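Long-range contacts in diketoreductase (Acinetobacter baylyi, PDB 4E12), which reduces dicarbonyl compounds with NADH and probably also interconverts (3S)-3-hydroxyacyl-CoA and 3-oxoacyl-CoA, as its relatives in fatty acid beta-oxidation do: residues 17-22 / 50-54; 139-143 / 154-158; 167-171 / 182-186; 241-245 / 262-267. One frame throughout, in Å; residues are numbered along the deposited sequence.

Contact 1: 17-22 / 50-54; sequences SQIAFQ and LAAVY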
loop_
_atom_site.group_PDB
_atom_site.type_symbol
_atom_site.label_atom_id
_atom_site.label_comp_id
_atom_site.label_asym_id
_atom_site.label_seq_id
_atom_site.Cartn_x
_atom_site.Cartn_y
_atom_site.Cartn_z
ATOM N N SER A 17 6.545 -16.269 22.730
ATOM C CA SER A 17 7.844 -16.047 23.364
ATOM C C SER A 17 8.287 -14.592 23.191
ATOM O O SER A 17 8.854 -14.015 24.117
ATOM C CB SER A 17 8.921 -17.011 22.859
ATOM O OG SER A 17 9.201 -16.781 21.496
ATOM N N GLN A 18 8.027 -13.991 22.031
ATOM C CA GLN A 18 8.362 -12.571 21.841
ATOM C C GLN A 18 7.548 -11.682 22.774
ATOM O O GLN A 18 8.068 -10.722 23.346
ATOM C CB GLN A 18 8.107 -12.133 20.403
ATOM C CG GLN A 18 8.961 -12.855 19.404
ATOM C CD GLN A 18 8.762 -12.378 17.984
ATOM O OE1 GLN A 18 8.558 -11.191 17.721
ATOM N NE2 GLN A 18 8.817 -13.311 17.058
ATOM N N ILE A 19 6.262 -11.985 22.913
ATOM C CA ILE A 19 5.389 -11.185 23.753
ATOM C C ILE A 19 5.856 -11.285 25.199
ATOM O O ILE A 19 5.928 -10.284 25.916
ATOM C CB ILE A 19 3.920 -11.669 23.655
ATOM C CG1 ILE A 19 3.383 -11.445 22.235
ATOM C CG2 ILE A 19 3.071 -10.981 24.717
ATOM C CD1 ILE A 19 1.996 -12.034 21.981
ATOM N N ALA A 20 6.174 -12.505 25.611
ATOM C CA ALA A 20 6.629 -12.761 26.966
ATOM C C ALA A 20 7.950 -12.058 27.226
ATOM O O ALA A 20 8.119 -11.422 28.270
ATOM C CB ALA A 20 6.740 -14.260 27.208
ATOM N N PHE A 21 8.870 -12.124 26.262
ATOM C CA PHE A 21 10.183 -11.548 26.455
ATOM C C PHE A 21 10.139 -10.035 26.464
ATOM O O PHE A 21 10.744 -9.417 27.331
ATOM C CB PHE A 21 11.214 -12.040 25.430
ATOM C CG PHE A 21 12.627 -11.743 25.842
ATOM C CD1 PHE A 21 13.340 -12.658 26.614
ATOM C CD2 PHE A 21 13.244 -10.544 25.472
ATOM C CE1 PHE A 21 14.664 -12.386 27.020
ATOM C CE2 PHE A 21 14.556 -10.262 25.868
ATOM C CZ PHE A 21 15.269 -11.183 26.640
ATOM N N GLN A 22 9.450 -9.437 25.499
ATOM C CA GLN A 22 9.239 -7.996 25.479
ATOM C C GLN A 22 8.659 -7.518 26.816
ATOM O O GLN A 22 9.066 -6.492 27.369
ATOM C CB GLN A 22 8.287 -7.621 24.326
ATOM C CG GLN A 22 8.082 -6.106 24.129
ATOM C CD GLN A 22 9.299 -5.376 23.574
ATOM O OE1 GLN A 22 10.332 -5.980 23.274
ATOM N NE2 GLN A 22 9.178 -4.062 23.434
ATOM N N LEU A 50 16.152 -14.839 22.009
ATOM C CA LEU A 50 15.618 -13.485 22.075
ATOM C C LEU A 50 16.525 -12.572 22.892
ATOM O O LEU A 50 16.721 -11.414 22.525
ATOM C CB LEU A 50 14.171 -13.475 22.609
ATOM C CG LEU A 50 13.110 -14.134 21.709
ATOM C CD1 LEU A 50 11.782 -14.291 22.436
ATOM C CD2 LEU A 50 12.932 -13.322 20.432
ATOM N N ALA A 51 17.085 -13.083 23.992
ATOM C CA ALA A 51 17.990 -12.285 24.812
ATOM C C ALA A 51 19.166 -11.824 23.966
ATOM O O ALA A 51 19.588 -10.667 24.043
ATOM C CB ALA A 51 18.489 -13.094 26.005
ATOM N N ALA A 52 19.679 -12.742 23.156
ATOM C CA ALA A 52 20.798 -12.474 22.260
ATOM C C ALA A 52 20.450 -11.404 21.218
ATOM O O ALA A 52 21.227 -10.470 20.987
ATOM C CB ALA A 52 21.229 -13.765 21.573
ATOM N N VAL A 53 19.291 -11.548 20.583
ATOM C CA VAL A 53 18.816 -10.560 19.616
ATOM C C VAL A 53 18.687 -9.195 20.286
ATOM O O VAL A 53 19.141 -8.177 19.758
ATOM C CB VAL A 53 17.421 -10.942 19.059
ATOM C CG1 VAL A 53 16.949 -9.901 18.051
ATOM C CG2 VAL A 53 17.458 -12.331 18.447
ATOM N N TYR A 54 18.042 -9.165 21.444
ATOM C CA TYR A 54 17.863 -7.901 22.147
ATOM C C TYR A 54 19.176 -7.214 22.435
ATOM O O TYR A 54 19.345 -6.033 22.126
ATOM C CB TYR A 54 17.057 -8.070 23.431
ATOM C CG TYR A 54 15.569 -8.047 23.192
ATOM C CD1 TYR A 54 14.738 -7.206 23.934
ATOM C CD2 TYR A 54 14.990 -8.863 22.217
ATOM C CE1 TYR A 54 13.366 -7.179 23.712
ATOM C CE2 TYR A 54 13.626 -8.849 21.987
ATOM C CZ TYR A 54 12.816 -8.004 22.739
ATOM O OH TYR A 54 11.469 -7.993 22.508
#

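Contact 2: 139-143 / 154-158; sequences FLALH and AEVMG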
loop_
_atom_site.group_PDB
_atom_site.type_symbol
_atom_site.label_atom_id
_atom_site.label_comp_id
_atom_site.label_asym_id
_atom_site.label_seq_id
_atom_site.Cartn_x
_atom_site.Cartn_y
_atom_site.Cartn_z
ATOM N N PHE A 139 -12.275 -8.931 28.548
ATOM C CA PHE A 139 -11.690 -9.669 27.438
ATOM C C PHE A 139 -11.568 -8.764 26.218
ATOM O O PHE A 139 -12.499 -8.034 25.873
ATOM C CB PHE A 139 -12.545 -10.883 27.093
ATOM C CG PHE A 139 -12.012 -11.694 25.963
ATOM C CD1 PHE A 139 -12.771 -11.911 24.817
ATOM C CD2 PHE A 139 -10.735 -12.251 26.040
ATOM C CE1 PHE A 139 -12.278 -12.668 23.761
ATOM C CE2 PHE A 139 -10.228 -13.012 24.994
ATOM C CZ PHE A 139 -11.003 -13.223 23.843
ATOM N N LEU A 140 -10.405 -8.792 25.581
ATOM C CA LEU A 140 -10.210 -8.074 24.334
ATOM C C LEU A 140 -9.077 -8.693 23.541
ATOM O O LEU A 140 -8.509 -9.714 23.938
ATOM C CB LEU A 140 -9.965 -6.579 24.586
ATOM C CG LEU A 140 -8.965 -6.181 25.678
ATOM C CD1 LEU A 140 -7.588 -6.764 25.406
ATOM C CD2 LEU A 140 -8.902 -4.668 25.807
ATOM N N ALA A 141 -8.763 -8.092 22.404
ATOM C CA ALA A 141 -7.631 -8.560 21.626
ATOM C C ALA A 141 -6.490 -7.585 21.792
ATOM O O ALA A 141 -6.712 -6.373 21.820
ATOM C CB ALA A 141 -8.004 -8.695 20.159
ATOM N N LEU A 142 -5.284 -8.130 21.936
ATOM C CA LEU A 142 -4.042 -7.377 21.915
ATOM C C LEU A 142 -3.148 -8.095 20.918
ATOM O O LEU A 142 -2.600 -9.162 21.213
ATOM C CB LEU A 142 -3.396 -7.379 23.306
ATOM C CG LEU A 142 -2.157 -6.492 23.463
ATOM C CD1 LEU A 142 -2.584 -5.036 23.257
ATOM C CD2 LEU A 142 -1.536 -6.684 24.837
ATOM N N HIS A 143 -3.011 -7.501 19.741
ATOM C CA HIS A 143 -2.446 -8.173 18.588
ATOM C C HIS A 143 -1.103 -7.565 18.243
ATOM O O HIS A 143 -0.995 -6.363 17.984
ATOM C CB HIS A 143 -3.410 -8.055 17.411
ATOM C CG HIS A 143 -2.983 -8.817 16.191
ATOM N ND1 HIS A 143 -2.691 -8.196 14.996
ATOM C CD2 HIS A 143 -2.795 -10.142 15.984
ATOM C CE1 HIS A 143 -2.340 -9.107 14.103
ATOM N NE2 HIS A 143 -2.396 -10.295 14.678
ATOM N N ALA A 154 0.885 -2.613 18.643
ATOM C CA ALA A 154 -0.007 -3.477 19.402
ATOM C C ALA A 154 -1.418 -3.006 19.108
ATOM O O ALA A 154 -1.849 -1.946 19.573
ATOM C CB ALA A 154 0.292 -3.410 20.899
ATOM N N GLU A 155 -2.124 -3.775 18.287
ATOM C CA GLU A 155 -3.490 -3.451 17.914
ATOM C C GLU A 155 -4.459 -3.913 18.971
ATOM O O GLU A 155 -4.577 -5.116 19.229
ATOM C CB GLU A 155 -3.832 -4.094 16.578
ATOM C CG GLU A 155 -3.030 -3.471 15.437
ATOM C CD GLU A 155 -3.180 -4.203 14.109
ATOM O OE1 GLU A 155 -2.954 -5.428 14.070
ATOM O OE2 GLU A 155 -3.521 -3.548 13.103
ATOM N N VAL A 156 -5.148 -2.949 19.566
ATOM C CA VAL A 156 -6.064 -3.197 20.671
ATOM C C VAL A 156 -7.488 -3.190 20.152
ATOM O O VAL A 156 -7.929 -2.220 19.534
ATOM C CB VAL A 156 -5.941 -2.113 21.760
ATOM C CG1 VAL A 156 -6.887 -2.424 22.926
ATOM C CG2 VAL A 156 -4.497 -2.023 22.250
ATOM N N MET A 157 -8.215 -4.270 20.402
ATOM C CA MET A 157 -9.540 -4.405 19.827
ATOM C C MET A 157 -10.428 -5.234 20.748
ATOM O O MET A 157 -10.193 -6.432 20.928
ATOM C CB MET A 157 -9.407 -5.091 18.463
ATOM C CG MET A 157 -10.658 -5.146 17.615
ATOM S SD MET A 157 -10.342 -5.976 16.044
ATOM C CE MET A 157 -10.391 -7.681 16.580
ATOM N N GLY A 158 -11.446 -4.600 21.321
ATOM C CA GLY A 158 -12.367 -5.320 22.184
ATOM C C GLY A 158 -13.695 -5.649 21.535
ATOM O O GLY A 158 -13.865 -5.486 20.323
#

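Contact 3: 167-171 / 182-186; sequences YQQVV and IELKK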
loop_
_atom_site.group_PDB
_atom_site.type_symbol
_atom_site.label_atom_id
_atom_site.label_comp_id
_atom_site.label_asym_id
_atom_site.label_seq_id
_atom_site.Cartn_x
_atom_site.Cartn_y
_atom_site.Cartn_z
ATOM N N TYR A 167 -9.965 -1.610 28.603
ATOM C CA TYR A 167 -9.377 -1.246 27.316
ATOM C C TYR A 167 -8.248 -0.240 27.522
ATOM O O TYR A 167 -7.149 -0.433 27.014
ATOM C CB TYR A 167 -10.453 -0.654 26.410
ATOM C CG TYR A 167 -10.031 -0.362 24.989
ATOM C CD1 TYR A 167 -10.467 -1.169 23.936
ATOM C CD2 TYR A 167 -9.203 0.718 24.690
ATOM C CE1 TYR A 167 -10.088 -0.903 22.611
ATOM C CE2 TYR A 167 -8.815 0.994 23.354
ATOM C CZ TYR A 167 -9.263 0.177 22.333
ATOM O OH TYR A 167 -8.892 0.432 21.027
ATOM N N GLN A 168 -8.496 0.824 28.282
ATOM C CA GLN A 168 -7.462 1.821 28.495
ATOM C C GLN A 168 -6.277 1.265 29.286
ATOM O O GLN A 168 -5.131 1.653 29.045
ATOM C CB GLN A 168 -8.012 3.082 29.172
ATOM C CG GLN A 168 -6.962 4.164 29.348
ATOM C CD GLN A 168 -6.511 4.791 28.029
ATOM O OE1 GLN A 168 -7.128 4.588 26.979
ATOM N NE2 GLN A 168 -5.422 5.553 28.082
ATOM N N GLN A 169 -6.531 0.362 30.227
ATOM C CA GLN A 169 -5.426 -0.242 30.965
ATOM C C GLN A 169 -4.539 -1.059 30.021
ATOM O O GLN A 169 -3.314 -1.014 30.135
ATOM C CB GLN A 169 -5.920 -1.109 32.129
ATOM C CG GLN A 169 -6.759 -0.349 33.138
ATOM C CD GLN A 169 -7.187 -1.201 34.316
ATOM O OE1 GLN A 169 -6.731 -2.336 34.478
ATOM N NE2 GLN A 169 -8.079 -0.661 35.144
ATOM N N VAL A 170 -5.150 -1.800 29.097
ATOM C CA VAL A 170 -4.369 -2.550 28.114
ATOM C C VAL A 170 -3.594 -1.587 27.206
ATOM O O VAL A 170 -2.430 -1.838 26.870
ATOM C CB VAL A 170 -5.261 -3.511 27.276
ATOM C CG1 VAL A 170 -4.456 -4.145 26.154
ATOM C CG2 VAL A 170 -5.822 -4.611 28.170
ATOM N N VAL A 171 -4.229 -0.487 26.808
ATOM C CA VAL A 171 -3.528 0.515 26.024
ATOM C C VAL A 171 -2.319 1.017 26.781
ATOM O O VAL A 171 -1.240 1.152 26.209
ATOM C CB VAL A 171 -4.421 1.713 25.621
ATOM C CG1 VAL A 171 -3.568 2.811 25.003
ATOM C CG2 VAL A 171 -5.463 1.261 24.609
ATOM N N ILE A 182 -2.262 0.732 18.755
ATOM C CA ILE A 182 -3.094 1.066 17.618
ATOM C C ILE A 182 -4.491 0.803 18.104
ATOM O O ILE A 182 -4.873 -0.355 18.310
ATOM C CB ILE A 182 -2.752 0.165 16.420
ATOM C CG1 ILE A 182 -1.294 0.388 16.005
ATOM C CG2 ILE A 182 -3.730 0.389 15.262
ATOM C CD1 ILE A 182 -0.989 1.806 15.654
ATOM N N GLU A 183 -5.252 1.874 18.334
ATOM C CA GLU A 183 -6.541 1.730 19.004
ATOM C C GLU A 183 -7.713 1.567 18.034
ATOM O O GLU A 183 -8.081 2.507 17.323
ATOM C CB GLU A 183 -6.764 2.897 19.983
ATOM C CG GLU A 183 -5.707 2.974 21.089
ATOM C CD GLU A 183 -5.891 4.155 22.048
ATOM O OE1 GLU A 183 -7.013 4.368 22.549
ATOM O OE2 GLU A 183 -4.906 4.876 22.299
ATOM N N LEU A 184 -8.282 0.359 17.984
ATOM C CA LEU A 184 -9.483 0.146 17.202
ATOM C C LEU A 184 -10.706 0.374 18.066
ATOM O O LEU A 184 -10.674 0.107 19.270
ATOM C CB LEU A 184 -9.535 -1.239 16.567
ATOM C CG LEU A 184 -8.530 -1.579 15.469
ATOM C CD1 LEU A 184 -7.128 -1.773 16.031
ATOM C CD2 LEU A 184 -9.008 -2.857 14.806
ATOM N N LYS A 185 -11.772 0.871 17.439
ATOM C CA LYS A 185 -12.963 1.321 18.150
ATOM C C LYS A 185 -14.095 0.299 18.048
ATOM O O LYS A 185 -15.043 0.322 18.837
ATOM C CB LYS A 185 -13.399 2.700 17.619
ATOM C CG LYS A 185 -12.348 3.783 17.872
ATOM C CD LYS A 185 -12.637 5.090 17.148
ATOM C CE LYS A 185 -11.528 6.107 17.435
ATOM N NZ LYS A 185 -11.720 7.399 16.716
ATOM N N LYS A 186 -13.978 -0.604 17.083
ATOM C CA LYS A 186 -14.949 -1.663 16.867
ATOM C C LYS A 186 -14.199 -2.871 16.325
ATOM O O LYS A 186 -13.104 -2.731 15.778
ATOM C CB LYS A 186 -15.971 -1.255 15.800
ATOM C CG LYS A 186 -16.830 -0.056 16.114
ATOM C CD LYS A 186 -17.871 0.132 15.015
ATOM C CE LYS A 186 -18.776 1.325 15.285
ATOM N NZ LYS A 186 -19.800 1.509 14.215
#

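Contact 4: 241-245 / 262-267; sequences LTTAY and LKENYI. With SO4 (sulfate ion), chain I.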
loop_
_atom_site.group_PDB
_atom_site.type_symbol
_atom_site.label_atom_id
_atom_site.label_comp_id
_atom_site.label_asym_id
_atom_site.label_seq_id
_atom_site.Cartn_x
_atom_site.Cartn_y
_atom_site.Cartn_z
ATOM N N LEU A 241 6.825 -16.965 1.672
ATOM C CA LEU A 241 5.947 -17.412 0.607
ATOM C C LEU A 241 5.133 -18.630 1.012
ATOM O O LEU A 241 4.018 -18.833 0.518
ATOM C CB LEU A 241 6.731 -17.620 -0.682
ATOM C CG LEU A 241 7.529 -16.421 -1.205
ATOM C CD1 LEU A 241 8.068 -16.798 -2.596
ATOM C CD2 LEU A 241 6.655 -15.159 -1.262
ATOM N N THR A 242 5.653 -19.435 1.932
ATOM C CA THR A 242 4.855 -20.547 2.421
ATOM C C THR A 242 3.624 -19.964 3.123
ATOM O O THR A 242 2.497 -20.441 2.953
ATOM C CB THR A 242 5.638 -21.479 3.403
ATOM O OG1 THR A 242 5.810 -20.824 4.661
ATOM C CG2 THR A 242 7.013 -21.793 2.849
ATOM N N THR A 243 3.838 -18.903 3.890
ATOM C CA THR A 243 2.746 -18.211 4.569
ATOM C C THR A 243 1.781 -17.583 3.565
ATOM O O THR A 243 0.559 -17.695 3.710
ATOM C CB THR A 243 3.286 -17.122 5.517
ATOM O OG1 THR A 243 4.161 -17.726 6.484
ATOM C CG2 THR A 243 2.140 -16.415 6.224
ATOM N N ALA A 244 2.322 -16.929 2.542
ATOM C CA ALA A 244 1.472 -16.289 1.548
ATOM C C ALA A 244 0.668 -17.340 0.780
ATOM O O ALA A 244 -0.489 -17.114 0.423
ATOM C CB ALA A 244 2.306 -15.454 0.589
ATOM N N TYR A 245 1.279 -18.492 0.537
ATOM C CA TYR A 245 0.594 -19.593 -0.129
ATOM C C TYR A 245 -0.578 -20.121 0.709
ATOM O O TYR A 245 -1.699 -20.249 0.209
ATOM C CB TYR A 245 1.592 -20.698 -0.470
ATOM C CG TYR A 245 0.969 -22.041 -0.787
ATOM C CD1 TYR A 245 0.380 -22.300 -2.024
ATOM C CD2 TYR A 245 0.974 -23.061 0.169
ATOM C CE1 TYR A 245 -0.191 -23.543 -2.302
ATOM C CE2 TYR A 245 0.412 -24.305 -0.096
ATOM C CZ TYR A 245 -0.168 -24.541 -1.327
ATOM O OH TYR A 245 -0.719 -25.774 -1.568
ATOM N N LEU A 262 2.448 -19.551 -6.888
ATOM C CA LEU A 262 3.511 -19.613 -5.899
ATOM C C LEU A 262 3.957 -21.048 -5.729
ATOM O O LEU A 262 5.157 -21.335 -5.689
ATOM C CB LEU A 262 3.014 -19.101 -4.553
ATOM C CG LEU A 262 2.741 -17.620 -4.359
ATOM C CD1 LEU A 262 2.228 -17.422 -2.942
ATOM C CD2 LEU A 262 4.034 -16.847 -4.563
ATOM N N LYS A 263 2.982 -21.945 -5.645
ATOM C CA LYS A 263 3.275 -23.347 -5.381
ATOM C C LYS A 263 4.174 -23.907 -6.479
ATOM O O LYS A 263 5.229 -24.479 -6.194
ATOM C CB LYS A 263 1.973 -24.141 -5.263
ATOM C CG LYS A 263 2.096 -25.605 -4.815
ATOM C CD LYS A 263 2.687 -25.718 -3.426
ATOM C CE LYS A 263 2.443 -27.084 -2.810
ATOM N NZ LYS A 263 3.003 -28.216 -3.609
ATOM N N GLU A 264 3.765 -23.713 -7.729
ATOM C CA GLU A 264 4.497 -24.215 -8.881
ATOM C C GLU A 264 5.833 -23.524 -9.060
ATOM O O GLU A 264 6.848 -24.187 -9.279
ATOM C CB GLU A 264 3.676 -24.042 -10.163
ATOM C CG GLU A 264 4.436 -24.461 -11.423
ATOM C CD GLU A 264 3.644 -24.220 -12.698
ATOM O OE1 GLU A 264 2.448 -23.877 -12.599
ATOM O OE2 GLU A 264 4.219 -24.373 -13.798
ATOM N N ASN A 265 5.840 -22.198 -8.959
ATOM C CA ASN A 265 7.015 -21.420 -9.303
ATOM C C ASN A 265 7.972 -21.141 -8.159
ATOM O O ASN A 265 9.129 -20.811 -8.410
ATOM C CB ASN A 265 6.602 -20.113 -9.956
ATOM C CG ASN A 265 5.886 -20.339 -11.250
ATOM O OD1 ASN A 265 6.443 -20.940 -12.169
ATOM N ND2 ASN A 265 4.635 -19.904 -11.326
ATOM N N TYR A 266 7.527 -21.264 -6.914
ATOM C CA TYR A 266 8.402 -20.915 -5.804
ATOM C C TYR A 266 8.479 -21.992 -4.748
ATOM O O TYR A 266 9.547 -22.567 -4.527
ATOM C CB TYR A 266 8.002 -19.561 -5.201
ATOM C CG TYR A 266 8.176 -18.455 -6.208
ATOM C CD1 TYR A 266 7.170 -18.161 -7.128
ATOM C CD2 TYR A 266 9.349 -17.702 -6.248
ATOM C CE1 TYR A 266 7.328 -17.149 -8.067
ATOM C CE2 TYR A 266 9.518 -16.689 -7.178
ATOM C CZ TYR A 266 8.504 -16.417 -8.084
ATOM O OH TYR A 266 8.674 -15.418 -8.998
ATOM N N ILE A 267 7.354 -22.284 -4.112
ATOM C CA ILE A 267 7.322 -23.290 -3.059
ATOM C C ILE A 267 7.945 -24.614 -3.544
ATOM O O ILE A 267 8.723 -25.244 -2.824
ATOM C CB ILE A 267 5.869 -23.578 -2.592
ATOM C CG1 ILE A 267 5.138 -22.281 -2.207
ATOM C CG2 ILE A 267 5.872 -24.539 -1.417
ATOM C CD1 ILE A 267 5.882 -21.440 -1.218
HETATM S S SO4 I . 7.968 -18.936 5.295
HETATM O O1 SO4 I . 8.503 -19.676 4.146
HETATM O O2 SO4 I . 8.907 -17.875 5.701
HETATM O O3 SO4 I . 7.782 -19.870 6.418
HETATM O O4 SO4 I . 6.669 -18.336 4.930
#

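Contact 1: 17-22 / 50-54
Phe21 and Tyr54 reach across from two helices because of their first torsions: Phe21 holds CG trans to its own N (chi1 -165°), and Tyr54, with chi1 near -84°, brings the face of its ring to meet it. The setting is the Rossmann-type NAD-binding domain, where helix 14-25, which follows the glycine-rich turn, packs against helix 37-57. The two rings form an edge-to-face (T-shaped) pair, with centroids 4.8 Å apart and planes at 73°. Phe21 supplies the edge, its CD2 lying over the centre of the tyrosine ring. One face of the phenylalanine is used as well, since Leu50 CB sits 4.2 Å from the Phe21 ring centroid in a CH-pi contact, while Phe21 CZ abuts Ala51 CA at 3.5 Å. Leu50 also extends to helix 14-25 one turn before Phe21, its CD1 3.4 Å from Ser17 O. Ser17 OG bonds to Gly13 O, and the amide of Gln18 is engaged by Asn146 and Val148. Phe25 and Trp149 add aromatic neighbours to Tyr54. At the polar end, Gln22 (NE2 bound to Ile177 O) bends at chi2 and brings its amide to the edge of the tyrosine ring, where Tyr54 OH donates to Gln22 OE1; the modelled 2.4 Å is doubtfully short.

Contact 2: 139-143 / 154-158
Ala141 and Met157 face each other across a beta hairpin of strands 139-144 and 153-158, antiparallel neighbours in the mixed sheet of the NAD-binding domain, and they exchange two backbone hydrogen bonds. Ala141 N donates a hydrogen bond to Met157 O at 2.6 Å, and Met157 N returns one to Ala141 O. Two residues along, His143 and Glu155 form the second hydrogen-bonded pair, His143 N to Glu155 O and Glu155 N to His143 O. The carbonyls of Ala141 and His143 also take weak CA-H contacts, from Val156 CA (3.4 Å) and Ala154 CA respectively. On the face toward helix 164-176, Leu142 CD1 packs on Val156 CG2 at 3.7 Å.

On the other face, His143, predicted to be important for catalysis, runs alongside Glu155 with both side chains pointing the same way. Imidazole and carboxylate are nearly coplanar, 29° apart. The remaining polar atoms also have partners: His143 NE2 bonds to Ser122 OG, a residue of the NAD(+) site, and Glu155 OE2 accepts from the backbone amides of Val192 and Leu193. Tyr191 stacks on the imidazole. Glu155 and Ser122 together hold the ring's rotation, and on the glutamate side His143 ND1 meets Glu155 OE1 at 2.9 Å, in the ring plane and at 166°.

Contact 3: 167-171 / 182-186
Tyr167 of helix 164-176 reaches Glu183 and Leu184 at the end of strand 180-183, within a beta-alpha-beta unit that begins with strand 153-158. Its CB leaves the helix toward the strand, and with CG anti to the backbone N (chi1 -174°) the ring extends straight across. Along one edge, Tyr167 CE2 has Glu183 OE1 in the ring plane at 3.9 Å, the carboxylate turned 52° from the ring. Leu184 O lies obliquely to the ring, 3.5 Å from Tyr167 CE1. At the tip, Tyr167 OH stands 3.4 Å from Glu183 CB.

One turn on from the tyrosine, Val171 uses both methyls against the glutamate: Val171 CG1 touches Glu183 OE2 at 3.7 Å, and Val171 CG2 lies against Glu183 CG and CD, so an apolar surface flanks the carboxylate. The helix is thereby fastened over an edge strand of this chain's sheet. Within the sheet that strand bonds to strand 153-158, and Lys185 bonds to the backbone of the second subunit. The hydrogen bond between the two segments runs from Tyr167 OH to Leu184 O, 2.5 Å long, with the donor tilted 29° from the carbonyl plane.

Contact 4: 241-245 / 262-267
Apolar packing makes most of this contact, in which Leu241, at the start of helix 241-249, meets Tyr266 and Ile267 near the end of helix 253-267. Leu241 CD1 lies 3.8 Å from Tyr266 CB, and Ile267 CD1 slots in against the backbone, 3.6 Å from Leu241 O. Leu262 plays the matching part a turn away: its CD1 touches Ala244 CB at 4.0 Å and rests over the backbone of Tyr245.

A CH-pi contact joins Tyr245 and Lys263. With CG anti to N (chi1 163°), Tyr245 swings its ring toward the other helix, and the lysine chain folds over one face, Lys263 CD standing 4.1 Å from the Tyr245 ring centroid. The ammonium of Lys263 goes on to a salt bridge with Asp268.

Among hydrogen bonds, Leu262 O accepts from both Tyr266 N and Ile267 N, from opposite faces of its plane; the bond from Ile267 N makes the wider pi-type turn. At the beginning of the other helix, a sulfate, probably from the crystallisation liquor, takes bonds on O4 from Thr243 N at 3.1 Å and Thr243 OG1 at 3.0 Å, though its placement, too close to Thr242, is doubtful.

The two helical segments run almost exactly antiparallel, at 177°, in the all-helical C-terminal domain. Phe236 of helix 232-239 covers Leu241 and Ala244, while Phe280 and Leu272, from the chain beyond helix 253-267, pack alongside.

In the fold
From the N terminus, contact 1 comes first, bringing helix 37-57 back onto helix 14-25 and so closing a loop that includes strand 29-33. Contact 2 follows as a hairpin, and contact 3 then closes the helical crossover that leads from strand 153-158 to strand 180-183. None of the loops nests in or crosses another; all four stand in series. Contacts 2 and 3 nevertheless meet in space, their centres about 7 Å apart: Ala154 and Val156 join Ile182 across the sheet, and Leu142 packs on Val170. Contact 4 lies apart in the C-terminal helical domain, its centre about 35 Å from that of contact 3, whereas the first three all lie within the NAD-binding domain.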